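Local coordinates for protein BOLA1, chloroplastic (Arabidopsis thaliana, PDB 4PUG) that may act, alone or together with a glutaredoxin, as a redox-regulated transcriptional regulator or a factor in Fe-S cluster biogenesis, its glutaredoxin heterodimers binding a labile iron-sulfur cluster, at residues Glu58-Asn61 with Leu62-His66. Numbering follows the deposited sequence.
Sequences EGMN and LVKRH
Asn-61 directs its side-chain amide at the N-terminal end of the helix it precedes, and OD1 accepts the backbone N-H of Lys-64 at 3.0 Å from N, the donor tilted 28° from the carbonyl plane. A chi1 of 49° sets CG between the backbone N and the carbonyl carbon, which brings the amide within range of that N-H. The Asn-61 and Lys-64 side chains cross at about a right angle, and OD1 sits 3.1 Å from Lys-64 CB. Val-63 runs alongside Asn-61, pointing the same way, with its CG1 3.3 Å from OD1, so a methyl and a methylene both lie close against the capping oxygen. This is an N-cap: Asn-61 closes the loop that follows strand 47-53 in the BolA domain and caps the start of helix 62-72. Its main-chain O opens the helical pattern by accepting from Arg-65 N at 3.2 Å, with a weak second bond from Lys-64 N.

On the inner side of the same turn, Arg-65 reaches back along the loop. Its chain is extended from CG to NE, and NE donates to Met-60 O at 3.0 Å; that oxygen lies 30° out of the guanidinium plane, and NH2 adds only a weak bond to it. Met-60 crosses the arginine obliquely, its CB packed 3.5 Å from Arg-65 CG and lying at the guanidinium edge, while SD rests more loosely against the same CG at 4.1 Å. The far end of the buried arginine is held too: NH1 forms a salt bridge with Glu-93 OE1 and a hydrogen bond with Ser-88 O, tying the helix start and its loop to the end of strand 83-89 and the tail beyond it.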
loop_
_atom_site.group_PDB
_atom_site.type_symbol
_atom_site.label_atom_id
_atom_site.label_comp_id
_atom_site.label_asym_id
_atom_site.label_seq_id
_atom_site.Cartn_x
_atom_site.Cartn_y
_atom_site.Cartn_z
ATOM N N GLU A 58 -10.023 14.687 2.179
ATOM C CA GLU A 58 -10.506 15.969 2.693
ATOM C C GLU A 58 -11.570 15.812 3.777
ATOM O O GLU A 58 -12.578 15.134 3.581
ATOM C CB GLU A 58 -11.049 16.832 1.553
ATOM C CG GLU A 58 -10.058 17.852 1.025
ATOM C CD GLU A 58 -10.332 18.237 -0.415
ATOM O OE1 GLU A 58 -11.461 18.000 -0.893
ATOM O OE2 GLU A 58 -9.412 18.766 -1.071
ATOM N N GLY A 59 -11.330 16.444 4.923
ATOM C CA GLY A 59 -12.259 16.389 6.037
ATOM C C GLY A 59 -12.112 15.147 6.896
ATOM O O GLY A 59 -12.834 14.972 7.878
ATOM N N MET A 60 -11.180 14.277 6.525
ATOM C CA MET A 60 -10.928 13.076 7.307
ATOM C C MET A 60 -9.786 13.315 8.278
ATOM O O MET A 60 -8.745 13.850 7.901
ATOM C CB MET A 60 -10.566 11.902 6.399
ATOM C CG MET A 60 -11.656 11.454 5.442
ATOM S SD MET A 60 -11.185 9.899 4.658
ATOM C CE MET A 60 -12.605 9.592 3.618
ATOM N N ASN A 61 -9.974 12.919 9.532
ATOM C CA ASN A 61 -8.854 12.888 10.460
ATOM C C ASN A 61 -7.927 11.746 10.050
ATOM O O ASN A 61 -8.283 10.946 9.184
ATOM C CB ASN A 61 -9.345 12.729 11.901
ATOM C CG ASN A 61 -10.355 11.610 12.053
ATOM O OD1 ASN A 61 -10.367 10.663 11.270
ATOM N ND2 ASN A 61 -11.211 11.712 13.064
ATOM N N LEU A 62 -6.744 11.663 10.650
ATOM C CA LEU A 62 -5.792 10.618 10.273
ATOM C C LEU A 62 -6.353 9.205 10.454
ATOM O O LEU A 62 -6.183 8.343 9.581
ATOM C CB LEU A 62 -4.471 10.780 11.035
ATOM C CG LEU A 62 -3.325 9.823 10.694
ATOM C CD1 LEU A 62 -2.001 10.572 10.707
ATOM C CD2 LEU A 62 -3.280 8.650 11.665
ATOM N N VAL A 63 -7.019 8.970 11.583
ATOM C CA VAL A 63 -7.513 7.633 11.905
ATOM C C VAL A 63 -8.473 7.111 10.836
ATOM O O VAL A 63 -8.404 5.948 10.452
ATOM C CB VAL A 63 -8.133 7.549 13.332
ATOM C CG1 VAL A 63 -9.283 8.537 13.496
ATOM C CG2 VAL A 63 -8.578 6.119 13.654
ATOM N N LYS A 64 -9.332 7.986 10.321
ATOM C CA LYS A 64 -10.297 7.600 9.297
ATOM C C LYS A 64 -9.636 7.321 7.947
ATOM O O LYS A 64 -10.016 6.375 7.251
ATOM C CB LYS A 64 -11.360 8.682 9.144
ATOM C CG LYS A 64 -12.717 8.166 8.738
ATOM C CD LYS A 64 -13.659 9.318 8.472
ATOM C CE LYS A 64 -14.645 8.969 7.374
ATOM N NZ LYS A 64 -15.449 10.152 6.963
ATOM N N ARG A 65 -8.662 8.152 7.576
ATOM C CA ARG A 65 -7.895 7.955 6.347
ATOM C C ARG A 65 -7.216 6.593 6.375
ATOM O O ARG A 65 -7.373 5.770 5.467
ATOM C CB ARG A 65 -6.825 9.044 6.197
ATOM C CG ARG A 65 -7.356 10.468 6.081
ATOM C CD ARG A 65 -6.228 11.495 5.936
ATOM N NE ARG A 65 -6.747 12.863 5.938
ATOM C CZ ARG A 65 -6.032 13.947 5.653
ATOM N NH1 ARG A 65 -4.749 13.845 5.332
ATOM N NH2 ARG A 65 -6.608 15.142 5.685
ATOM N N HIS A 66 -6.459 6.364 7.443
ATOM C CA HIS A 66 -5.731 5.112 7.600
ATOM C C HIS A 66 -6.638 3.888 7.703
ATOM O O HIS A 66 -6.289 2.817 7.206
ATOM C CB HIS A 66 -4.767 5.178 8.782
ATOM C CG HIS A 66 -3.518 5.940 8.494
ATOM N ND1 HIS A 66 -2.286 5.565 8.967
ATOM C CD2 HIS A 66 -3.307 7.069 7.761
ATOM C CE1 HIS A 66 -1.364 6.418 8.552
ATOM N NE2 HIS A 66 -1.971 7.341 7.817
#